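Local coordinates for protein beta-L-arabinobiosidase (PDB 5MQR) that probably hydrolyses arabinose-containing linkages of plant pectin, as a multidomain glycosidase of a gut bacterium, at residues Asp638-Gln643 / Glu694-Arg699; Tyr673-Ser678 / Ser1019-Leu1024; Arg680-Glu685 / Tyr1015-Thr1020. All coordinates share one frame; numbering follows the deposited sequence.

Interaction 1. Residues Asp638-Gln643 / Glu694-Arg699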
loop_
_atom_site.group_PDB
_atom_site.type_symbol
_atom_site.label_atom_id
_atom_site.label_comp_id
_atom_site.label_asym_id
_atom_site.label_seq_id
_atom_site.Cartn_x
_atom_site.Cartn_y
_atom_site.Cartn_z
ATOM N N ASP A 638 -5.004 9.781 36.554
ATOM C CA ASP A 638 -4.407 8.788 37.448
ATOM C C ASP A 638 -4.837 7.360 37.084
ATOM O O ASP A 638 -5.927 7.131 36.532
ATOM C CB ASP A 638 -4.741 9.080 38.938
ATOM C CG ASP A 638 -6.227 8.847 39.281
ATOM O OD1 ASP A 638 -7.082 9.522 38.665
ATOM O OD2 ASP A 638 -6.547 8.007 40.163
ATOM N N GLU A 639 -3.957 6.420 37.397
ATOM C CA GLU A 639 -4.240 4.997 37.333
ATOM C C GLU A 639 -4.837 4.585 38.692
ATOM O O GLU A 639 -4.115 4.404 39.661
ATOM C CB GLU A 639 -2.946 4.252 37.025
ATOM C CG GLU A 639 -3.111 2.763 36.767
ATOM C CD GLU A 639 -1.829 2.084 36.297
ATOM O OE1 GLU A 639 -0.730 2.613 36.546
ATOM O OE2 GLU A 639 -1.926 0.994 35.676
ATOM N N ASN A 640 -6.161 4.451 38.757
ATOM C CA ASN A 640 -6.834 4.225 40.038
ATOM C C ASN A 640 -6.646 2.818 40.585
ATOM O O ASN A 640 -6.492 2.639 41.822
ATOM C CB ASN A 640 -8.330 4.574 39.979
ATOM C CG ASN A 640 -9.112 3.716 38.990
ATOM O OD1 ASN A 640 -8.634 3.442 37.893
ATOM N ND2 ASN A 640 -10.320 3.291 39.379
ATOM N N ILE A 641 -6.669 1.827 39.693
ATOM C CA ILE A 641 -6.586 0.419 40.077
ATOM C C ILE A 641 -5.731 -0.316 39.068
ATOM O O ILE A 641 -5.951 -0.192 37.856
ATOM C CB ILE A 641 -7.985 -0.228 40.124
ATOM C CG1 ILE A 641 -8.784 0.284 41.323
ATOM C CG2 ILE A 641 -7.873 -1.744 40.228
ATOM C CD1 ILE A 641 -10.261 -0.088 41.296
ATOM N N VAL A 642 -4.760 -1.078 39.569
ATOM C CA VAL A 642 -3.833 -1.843 38.738
ATOM C C VAL A 642 -4.134 -3.329 38.848
ATOM O O VAL A 642 -4.154 -3.863 39.941
ATOM C CB VAL A 642 -2.378 -1.609 39.184
ATOM C CG1 VAL A 642 -1.400 -2.443 38.344
ATOM C CG2 VAL A 642 -2.035 -0.114 39.109
ATOM N N GLN A 643 -4.351 -3.997 37.718
ATOM C CA GLN A 643 -4.537 -5.441 37.713
ATOM C C GLN A 643 -3.338 -6.087 37.014
ATOM O O GLN A 643 -2.203 -5.677 37.288
ATOM C CB GLN A 643 -5.930 -5.784 37.192
ATOM C CG GLN A 643 -7.013 -5.249 38.141
ATOM C CD GLN A 643 -8.381 -5.888 37.967
ATOM O OE1 GLN A 643 -9.030 -6.214 38.953
ATOM N NE2 GLN A 643 -8.846 -6.051 36.710
ATOM N N GLU A 694 -15.522 -6.850 35.157
ATOM C CA GLU A 694 -16.508 -5.915 34.617
ATOM C C GLU A 694 -16.286 -4.528 35.270
ATOM O O GLU A 694 -16.012 -3.531 34.555
ATOM C CB GLU A 694 -17.932 -6.446 34.881
ATOM C CG GLU A 694 -19.070 -5.547 34.433
ATOM C CD GLU A 694 -20.426 -5.913 35.028
ATOM O OE1 GLU A 694 -21.014 -6.944 34.656
ATOM O OE2 GLU A 694 -20.942 -5.116 35.827
ATOM N N PHE A 695 -16.425 -4.490 36.610
ATOM C CA PHE A 695 -16.043 -3.355 37.446
ATOM C C PHE A 695 -14.619 -3.598 37.917
ATOM O O PHE A 695 -14.291 -4.725 38.325
ATOM C CB PHE A 695 -16.889 -3.282 38.714
ATOM C CG PHE A 695 -18.252 -2.669 38.534
ATOM C CD1 PHE A 695 -18.413 -1.298 38.567
ATOM C CD2 PHE A 695 -19.371 -3.465 38.407
ATOM C CE1 PHE A 695 -19.669 -0.720 38.454
ATOM C CE2 PHE A 695 -20.631 -2.909 38.285
ATOM C CZ PHE A 695 -20.781 -1.527 38.314
ATOM N N LEU A 696 -13.788 -2.557 37.909
ATOM C CA LEU A 696 -12.460 -2.637 38.551
ATOM C C LEU A 696 -12.595 -2.607 40.077
ATOM O O LEU A 696 -11.936 -3.375 40.764
ATOM C CB LEU A 696 -11.523 -1.520 38.102
ATOM C CG LEU A 696 -11.186 -1.475 36.616
ATOM C CD1 LEU A 696 -10.300 -0.266 36.356
ATOM C CD2 LEU A 696 -10.485 -2.736 36.156
ATOM N N VAL A 697 -13.461 -1.732 40.585
ATOM C CA VAL A 697 -13.748 -1.683 42.013
ATOM C C VAL A 697 -14.395 -2.985 42.519
ATOM O O VAL A 697 -15.052 -3.709 41.760
ATOM C CB VAL A 697 -14.642 -0.476 42.409
ATOM C CG1 VAL A 697 -13.987 0.855 42.023
ATOM C CG2 VAL A 697 -16.056 -0.628 41.846
ATOM N N GLN A 698 -14.170 -3.271 43.802
ATOM C CA GLN A 698 -14.600 -4.520 44.426
ATOM C C GLN A 698 -16.107 -4.502 44.626
ATOM O O GLN A 698 -16.595 -3.728 45.434
ATOM C CB GLN A 698 -13.923 -4.697 45.795
ATOM C CG GLN A 698 -14.374 -5.912 46.603
ATOM C CD GLN A 698 -13.814 -7.191 46.039
ATOM O OE1 GLN A 698 -14.552 -8.047 45.496
ATOM N NE2 GLN A 698 -12.487 -7.328 46.135
ATOM N N ARG A 699 -16.840 -5.371 43.939
ATOM C CA ARG A 699 -18.305 -5.433 44.113
ATOM C C ARG A 699 -18.718 -6.510 45.133
ATOM O O ARG A 699 -18.130 -7.577 45.183
ATOM C CB ARG A 699 -18.995 -5.635 42.764
ATOM C CG ARG A 699 -18.549 -4.613 41.718
ATOM C CD ARG A 699 -19.067 -3.219 42.015
ATOM N NE ARG A 699 -20.481 -3.103 41.688
ATOM C CZ ARG A 699 -21.304 -2.152 42.137
ATOM N NH1 ARG A 699 -20.890 -1.207 42.977
ATOM N NH2 ARG A 699 -22.566 -2.152 41.749
HETATM O O HOH W 1 -11.453 -5.828 39.926
#

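Interaction 2. Residues Tyr673-Ser678 / Ser1019-Leu1024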
loop_
_atom_site.group_PDB
_atom_site.type_symbol
_atom_site.label_atom_id
_atom_site.label_comp_id
_atom_site.label_asym_id
_atom_site.label_seq_id
_atom_site.Cartn_x
_atom_site.Cartn_y
_atom_site.Cartn_z
ATOM N N TYR A 673 -8.206 2.847 19.891
ATOM C CA TYR A 673 -7.078 2.570 20.767
ATOM C C TYR A 673 -7.478 2.662 22.228
ATOM O O TYR A 673 -7.057 1.809 23.021
ATOM C CB TYR A 673 -5.850 3.443 20.402
ATOM C CG TYR A 673 -5.308 3.004 19.071
ATOM C CD1 TYR A 673 -4.538 1.846 18.958
ATOM C CD2 TYR A 673 -5.665 3.676 17.895
ATOM C CE1 TYR A 673 -4.092 1.408 17.706
ATOM C CE2 TYR A 673 -5.236 3.246 16.653
ATOM C CZ TYR A 673 -4.457 2.119 16.559
ATOM O OH TYR A 673 -4.054 1.707 15.323
ATOM N N TYR A 674 -8.324 3.634 22.582
ATOM C CA TYR A 674 -8.736 3.762 23.966
ATOM C C TYR A 674 -9.427 2.494 24.506
ATOM O O TYR A 674 -9.156 2.065 25.611
ATOM C CB TYR A 674 -9.656 4.973 24.171
ATOM C CG TYR A 674 -10.242 5.047 25.575
ATOM C CD1 TYR A 674 -9.466 5.457 26.644
ATOM C CD2 TYR A 674 -11.540 4.650 25.825
ATOM C CE1 TYR A 674 -9.972 5.500 27.928
ATOM C CE2 TYR A 674 -12.074 4.691 27.119
ATOM C CZ TYR A 674 -11.282 5.112 28.161
ATOM O OH TYR A 674 -11.797 5.173 29.429
ATOM N N ARG A 675 -10.313 1.913 23.723
ATOM C CA ARG A 675 -11.121 0.795 24.213
ATOM C C ARG A 675 -10.269 -0.452 24.370
ATOM O O ARG A 675 -10.533 -1.252 25.266
ATOM C CB ARG A 675 -12.326 0.538 23.315
ATOM C CG ARG A 675 -13.433 1.594 23.489
ATOM C CD ARG A 675 -14.077 1.561 24.875
ATOM N NE ARG A 675 -14.677 0.272 25.127
ATOM C CZ ARG A 675 -15.979 -0.019 25.043
ATOM N NH1 ARG A 675 -16.905 0.908 24.757
ATOM N NH2 ARG A 675 -16.359 -1.274 25.262
ATOM N N TRP A 676 -9.227 -0.597 23.541
ATOM C CA TRP A 676 -8.276 -1.677 23.794
ATOM C C TRP A 676 -7.489 -1.436 25.095
ATOM O O TRP A 676 -7.310 -2.357 25.869
ATOM C CB TRP A 676 -7.306 -1.890 22.644
ATOM C CG TRP A 676 -7.866 -2.566 21.465
ATOM C CD1 TRP A 676 -7.796 -2.122 20.177
ATOM C CD2 TRP A 676 -8.544 -3.823 21.418
ATOM N NE1 TRP A 676 -8.398 -3.018 19.332
ATOM C CE2 TRP A 676 -8.876 -4.066 20.060
ATOM C CE3 TRP A 676 -8.940 -4.744 22.384
ATOM C CZ2 TRP A 676 -9.572 -5.196 19.641
ATOM C CZ3 TRP A 676 -9.622 -5.879 21.973
ATOM C CH2 TRP A 676 -9.933 -6.097 20.610
ATOM N N TRP A 677 -7.029 -0.198 25.296
ATOM C CA TRP A 677 -6.263 0.195 26.468
ATOM C C TRP A 677 -7.090 0.030 27.745
ATOM O O TRP A 677 -6.578 -0.328 28.808
ATOM C CB TRP A 677 -5.823 1.662 26.288
ATOM C CG TRP A 677 -5.071 2.292 27.428
ATOM C CD1 TRP A 677 -3.726 2.261 27.646
ATOM C CD2 TRP A 677 -5.618 3.106 28.447
ATOM N NE1 TRP A 677 -3.404 2.992 28.756
ATOM C CE2 TRP A 677 -4.551 3.525 29.270
ATOM C CE3 TRP A 677 -6.913 3.512 28.764
ATOM C CZ2 TRP A 677 -4.741 4.326 30.393
ATOM C CZ3 TRP A 677 -7.101 4.316 29.874
ATOM C CH2 TRP A 677 -6.016 4.723 30.669
ATOM N N SER A 678 -8.372 0.316 27.620
ATOM C CA SER A 678 -9.297 0.160 28.700
ATOM C C SER A 678 -9.557 -1.310 29.015
ATOM O O SER A 678 -9.403 -1.725 30.151
ATOM C CB SER A 678 -10.617 0.818 28.338
ATOM O OG SER A 678 -11.319 0.936 29.543
ATOM N N SER A 1019 -19.570 -4.033 27.580
ATOM C CA SER A 1019 -19.994 -3.697 26.229
ATOM C C SER A 1019 -18.892 -4.073 25.269
ATOM O O SER A 1019 -17.760 -4.369 25.671
ATOM C CB SER A 1019 -20.247 -2.177 26.082
ATOM O OG SER A 1019 -19.040 -1.430 26.282
ATOM N N THR A 1020 -19.235 -4.056 23.989
ATOM C CA THR A 1020 -18.228 -4.124 22.929
ATOM C C THR A 1020 -18.128 -2.748 22.271
ATOM O O THR A 1020 -19.006 -1.882 22.422
ATOM C CB THR A 1020 -18.540 -5.222 21.887
ATOM O OG1 THR A 1020 -19.738 -4.922 21.174
ATOM C CG2 THR A 1020 -18.665 -6.608 22.543
ATOM N N PHE A 1021 -17.014 -2.569 21.577
ATOM C CA PHE A 1021 -16.769 -1.428 20.715
ATOM C C PHE A 1021 -15.926 -1.832 19.503
ATOM O O PHE A 1021 -16.313 -1.629 18.371
ATOM C CB PHE A 1021 -16.095 -0.248 21.450
ATOM C CG PHE A 1021 -15.847 0.898 20.544
ATOM C CD1 PHE A 1021 -16.895 1.718 20.160
ATOM C CD2 PHE A 1021 -14.601 1.096 19.974
ATOM C CE1 PHE A 1021 -16.712 2.759 19.263
ATOM C CE2 PHE A 1021 -14.409 2.137 19.072
ATOM C CZ PHE A 1021 -15.470 2.965 18.723
ATOM N N ASN A 1022 -14.743 -2.347 19.760
ATOM C CA ASN A 1022 -13.866 -2.730 18.706
ATOM C C ASN A 1022 -14.348 -3.949 17.943
ATOM O O ASN A 1022 -13.988 -4.122 16.765
ATOM C CB ASN A 1022 -12.467 -2.893 19.255
ATOM C CG ASN A 1022 -11.794 -1.553 19.505
ATOM O OD1 ASN A 1022 -12.038 -0.579 18.783
ATOM N ND2 ASN A 1022 -10.895 -1.509 20.477
ATOM N N ASP A 1023 -15.186 -4.776 18.557
ATOM C CA ASP A 1023 -15.810 -5.836 17.804
ATOM C C ASP A 1023 -16.719 -5.260 16.747
ATOM O O ASP A 1023 -16.848 -5.816 15.664
ATOM C CB ASP A 1023 -16.596 -6.792 18.672
ATOM C CG ASP A 1023 -17.180 -7.927 17.867
ATOM O OD1 ASP A 1023 -16.410 -8.628 17.151
ATOM O OD2 ASP A 1023 -18.408 -8.074 17.890
ATOM N N LEU A 1024 -17.352 -4.142 17.082
ATOM C CA LEU A 1024 -18.254 -3.429 16.160
ATOM C C LEU A 1024 -17.446 -2.751 15.062
ATOM O O LEU A 1024 -17.853 -2.749 13.902
ATOM C CB LEU A 1024 -19.082 -2.367 16.890
ATOM C CG LEU A 1024 -19.782 -2.771 18.189
ATOM C CD1 LEU A 1024 -20.410 -1.539 18.821
ATOM C CD2 LEU A 1024 -20.835 -3.853 17.943
#

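Interaction 3. Residues Arg680-Glu685 / Tyr1015-Thr1020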
loop_
_atom_site.group_PDB
_atom_site.type_symbol
_atom_site.label_atom_id
_atom_site.label_comp_id
_atom_site.label_asym_id
_atom_site.label_seq_id
_atom_site.Cartn_x
_atom_site.Cartn_y
_atom_site.Cartn_z
ATOM N N ARG A 680 -7.838 -3.860 28.461
ATOM C CA ARG A 680 -6.655 -4.500 29.003
ATOM C C ARG A 680 -6.548 -4.411 30.541
ATOM O O ARG A 680 -6.015 -5.334 31.179
ATOM C CB ARG A 680 -5.383 -4.037 28.252
ATOM C CG ARG A 680 -4.174 -3.663 29.098
ATOM C CD ARG A 680 -4.413 -2.222 29.485
ATOM N NE ARG A 680 -3.815 -1.870 30.700
ATOM C CZ ARG A 680 -3.772 -0.634 31.168
ATOM N NH1 ARG A 680 -4.304 0.415 30.527
ATOM N NH2 ARG A 680 -3.170 -0.471 32.330
ATOM N N LYS A 681 -7.095 -3.345 31.129
ATOM C CA LYS A 681 -7.101 -3.177 32.584
ATOM C C LYS A 681 -7.827 -4.298 33.289
ATOM O O LYS A 681 -7.575 -4.551 34.475
ATOM C CB LYS A 681 -7.761 -1.859 32.992
ATOM C CG LYS A 681 -6.982 -0.602 32.614
ATOM C CD LYS A 681 -7.826 0.648 32.874
ATOM C CE LYS A 681 -7.022 1.935 32.712
ATOM N NZ LYS A 681 -6.046 2.137 33.821
ATOM N N HIS A 682 -8.735 -4.967 32.564
ATOM C CA HIS A 682 -9.607 -5.978 33.143
ATOM C C HIS A 682 -9.047 -7.388 33.125
ATOM O O HIS A 682 -9.655 -8.297 33.686
ATOM C CB HIS A 682 -10.996 -5.914 32.507
ATOM C CG HIS A 682 -11.708 -4.646 32.817
ATOM N ND1 HIS A 682 -12.505 -4.502 33.931
ATOM C CD2 HIS A 682 -11.688 -3.442 32.202
ATOM C CE1 HIS A 682 -12.974 -3.268 33.969
ATOM N NE2 HIS A 682 -12.480 -2.601 32.940
ATOM N N ILE A 683 -7.874 -7.568 32.545
ATOM C CA ILE A 683 -7.189 -8.834 32.677
ATOM C C ILE A 683 -6.636 -8.902 34.100
ATOM O O ILE A 683 -5.834 -8.040 34.500
ATOM C CB ILE A 683 -6.084 -8.955 31.631
ATOM C CG1 ILE A 683 -6.729 -8.920 30.236
ATOM C CG2 ILE A 683 -5.285 -10.237 31.854
ATOM C CD1 ILE A 683 -5.758 -8.658 29.109
ATOM N N LYS A 684 -7.060 -9.912 34.850
ATOM C CA LYS A 684 -6.703 -10.052 36.267
ATOM C C LYS A 684 -6.011 -11.379 36.562
ATOM O O LYS A 684 -6.495 -12.413 36.142
ATOM C CB LYS A 684 -7.990 -9.991 37.066
ATOM C CG LYS A 684 -7.837 -9.877 38.576
ATOM C CD LYS A 684 -9.226 -9.692 39.179
ATOM C CE LYS A 684 -9.211 -9.712 40.695
ATOM N NZ LYS A 684 -8.295 -8.653 41.172
ATOM N N GLU A 685 -4.902 -11.367 37.297
ATOM C CA GLU A 685 -4.273 -12.636 37.713
ATOM C C GLU A 685 -5.132 -13.275 38.799
ATOM O O GLU A 685 -5.677 -12.571 39.637
ATOM C CB GLU A 685 -2.811 -12.444 38.163
ATOM C CG GLU A 685 -1.936 -11.938 37.013
ATOM C CD GLU A 685 -0.430 -11.804 37.276
ATOM O OE1 GLU A 685 0.049 -11.879 38.444
ATOM O OE2 GLU A 685 0.283 -11.586 36.252
ATOM N N TYR A 1015 -13.623 3.177 33.318
ATOM C CA TYR A 1015 -13.118 2.033 32.549
ATOM C C TYR A 1015 -14.060 0.823 32.598
ATOM O O TYR A 1015 -13.596 -0.313 32.600
ATOM C CB TYR A 1015 -11.698 1.623 33.020
ATOM C CG TYR A 1015 -10.775 2.809 33.259
ATOM C CD1 TYR A 1015 -10.472 3.710 32.228
ATOM C CD2 TYR A 1015 -10.224 3.043 34.507
ATOM C CE1 TYR A 1015 -9.659 4.810 32.440
ATOM C CE2 TYR A 1015 -9.396 4.142 34.723
ATOM C CZ TYR A 1015 -9.127 5.022 33.686
ATOM O OH TYR A 1015 -8.304 6.094 33.931
ATOM N N TYR A 1016 -15.372 1.059 32.608
ATOM C CA TYR A 1016 -16.337 -0.024 32.699
ATOM C C TYR A 1016 -16.247 -0.971 31.487
ATOM O O TYR A 1016 -16.136 -0.553 30.336
ATOM C CB TYR A 1016 -17.742 0.564 32.837
ATOM C CG TYR A 1016 -18.801 -0.334 33.434
ATOM C CD1 TYR A 1016 -18.571 -1.052 34.628
ATOM C CD2 TYR A 1016 -20.066 -0.427 32.852
ATOM C CE1 TYR A 1016 -19.547 -1.854 35.168
ATOM C CE2 TYR A 1016 -21.046 -1.205 33.420
ATOM C CZ TYR A 1016 -20.774 -1.930 34.568
ATOM O OH TYR A 1016 -21.747 -2.731 35.122
ATOM N N ASN A 1017 -16.300 -2.256 31.772
ATOM C CA ASN A 1017 -16.143 -3.293 30.770
ATOM C C ASN A 1017 -17.404 -4.145 30.728
ATOM O O ASN A 1017 -17.485 -5.192 31.366
ATOM C CB ASN A 1017 -14.912 -4.138 31.098
ATOM C CG ASN A 1017 -14.667 -5.215 30.065
ATOM O OD1 ASN A 1017 -15.053 -5.061 28.888
ATOM N ND2 ASN A 1017 -14.068 -6.331 30.494
ATOM N N HIS A 1018 -18.361 -3.666 29.943
ATOM C CA HIS A 1018 -19.737 -4.105 29.993
ATOM C C HIS A 1018 -20.378 -3.933 28.622
ATOM O O HIS A 1018 -21.579 -3.755 28.500
ATOM C CB HIS A 1018 -20.420 -3.198 31.026
ATOM C CG HIS A 1018 -21.763 -3.640 31.482
ATOM N ND1 HIS A 1018 -22.880 -2.852 31.321
ATOM C CD2 HIS A 1018 -22.166 -4.724 32.190
ATOM C CE1 HIS A 1018 -23.924 -3.447 31.873
ATOM N NE2 HIS A 1018 -23.520 -4.586 32.401
ATOM N N SER A 1019 -19.570 -4.033 27.580
ATOM C CA SER A 1019 -19.994 -3.697 26.229
ATOM C C SER A 1019 -18.892 -4.073 25.269
ATOM O O SER A 1019 -17.760 -4.369 25.671
ATOM C CB SER A 1019 -20.247 -2.177 26.082
ATOM O OG SER A 1019 -19.040 -1.430 26.282
ATOM N N THR A 1020 -19.235 -4.056 23.989
ATOM C CA THR A 1020 -18.228 -4.124 22.929
ATOM C C THR A 1020 -18.128 -2.748 22.271
ATOM O O THR A 1020 -19.006 -1.882 22.422
ATOM C CB THR A 1020 -18.540 -5.222 21.887
ATOM O OG1 THR A 1020 -19.738 -4.922 21.174
ATOM C CG2 THR A 1020 -18.665 -6.608 22.543
HETATM O O HOH W 2 -5.596 5.043 34.119
#

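Interaction 1. Residues Asp638-Gln643 / Glu694-Arg699
I641 drives its terminal methyl against the backbone and side chains of L696 and V697, and this is the tightly packed part of the contact between the loops 638-643 and 694-699. The CD1 atom of I641 stands 3.6 Å from the C atom of L696, so the methyl rests partly on the peptide that joins L696 to V697. It also meets L696 CB at 3.7 Å and, more loosely, V697 CG1. With CG1 of I641 anti to its own carbonyl carbon (chi1 -72°) and the chain extended at chi2 (169°), CD1 lies at the far end of the side chain and can touch both neighbours.

L696, the buried residue of this group, turns its branches to other partners. CD2 lies 3.7 Å from Q643 NE2, and the two side chains pass each other at a slant. That amide nitrogen is not left to an apolar methyl: it is hydrogen-bonded to K681 O and to T693 OG1, which probably holds the Q643 amide in its orientation. This end of the contact is also the wetter one. One water, 2.6 Å from Q643 OE1 and 2.6 Å from L696 O, probably bridges the two loops where direct polar bonds between them are lacking.

At the far end, beyond I641, N640 forms a separate, loose fringe. Its OD1 stays 4.3 Å from L696 CD1, while its ND2 is held by E1011.

The contact lies at the surface and joins two irregular connections of the helical glycosidase region. Loop 638-643 links helix 627-636 to helix 647-657, while loop 694-699 follows strand 691-692 and leads towards helix 712-719.

Interaction 2. Residues Tyr673-Ser678 / Ser1019-Leu1024
R675 reaches from helix 666-680 to the loop before helix 1022-1029 and donates a hydrogen bond from NH2 to S1019 OG (2.9 Å, N-H...O angle 141°), the hydroxyl lying 26° out of the guanidinium plane. One face of that group is covered by F1021 CB, centred 3.5 Å above it. The arginine chain is bent at chi2 and chi3, which folds its end back over F1021 and brings CG to 3.7 Å from F1021 CD2. Shortening R675 to an alanine would probably leave S1019 OG without this donor and uncover F1021 CB.

Next to it, N1022 points ND2 at one face of the W676 indole, toward its rim, the amide tilted 34° from the ring. ND2 is 3.1 Å from W676 NE1, but both are donors and do not bond; ND2 finds its partner in Y672. F1021 is the N-cap residue of helix 1022-1029, so the contact joins the start of one helix to the flank of another within the helical, six-hairpin-type glycosidase domain.

Further out, Q986 OE1 bonds to R675 NH1. E718, on helix 712-719, accepts the backbone N-H groups of F1021, N1022 and D1023, and D1023 OD1 pairs with R720.

Interaction 3. Residues Arg680-Glu685 / Tyr1015-Thr1020
K681 and H682 form the corner of a type I beta turn from R680 to I683, closed by the I683 N to R680 O bond, and this corner faces loop 1015-1020 with the CA atoms of H682 and N1017 7.5 Å apart. The turn is a junction of the helical glycosidase domain: it takes the chain from helix 666-680 into strand 683-684, which pairs antiparallel with strand 691-692.

H682 carries the direct polar link. Its NE2 donates to Y1015 O at 2.6 Å, with an N-H...O angle of 154°. The oxygen sits close to the imidazole plane, and the donor approaches almost in line with the carbonyl bond (172°). Over one face of the same ring lies N1017 CB, 3.4 Å from the ring centroid, a CH-pi contact placed above the middle of the ring. The ring is thus gripped at an edge and covered on a face, while T693 OG1 is hydrogen-bonded to ND1 at its other nitrogen. N1017 runs past H682 in the opposite direction, and its own amide is held through ND2 by T693 O; T693 therefore positions both partners.

Beside this pair K681 lies across the ring of Y1015. CE is centred over the face, 3.6 Å from the centroid, a CH-pi contact, and NZ follows at 4.3 Å in a cation-pi arrangement. The chain is extended as far as CE, and the bend at chi4 (-72°) turns NZ up off the face, toward N647 and a water. That charge is also bonded to N647 OD1, and Y1015 OH to E637 OE1. Between the two polar ends the water accepts from K681 NZ at 3.0 Å and donates to Y1015 OH at 2.9 Å.

Along the chain the segments run 638-643, 673-678, 680-685, 694-699, 1015-1020 and 1019-1024. Interactions 2 and 3 share S1019 and T1020, and their first segments follow each other from helix 666-680 into strand 683-684; their centres are about 10 Å apart. Interaction 1 lies about 9 Å from interaction 3 and about 17 Å from interaction 2, centre to centre, so interaction 3 bridges the other two. A probable hydrogen bond of 2.6 Å between Y1016 OH and E694 OE2 joins interactions 1 and 3. Y1015 also packs on Y674, W677 and S678. Interactions 2 and 3 tie segment 1015-1024, loop and helix start, to chain over 300 residues earlier; interaction 1 joins loops some 50 residues apart.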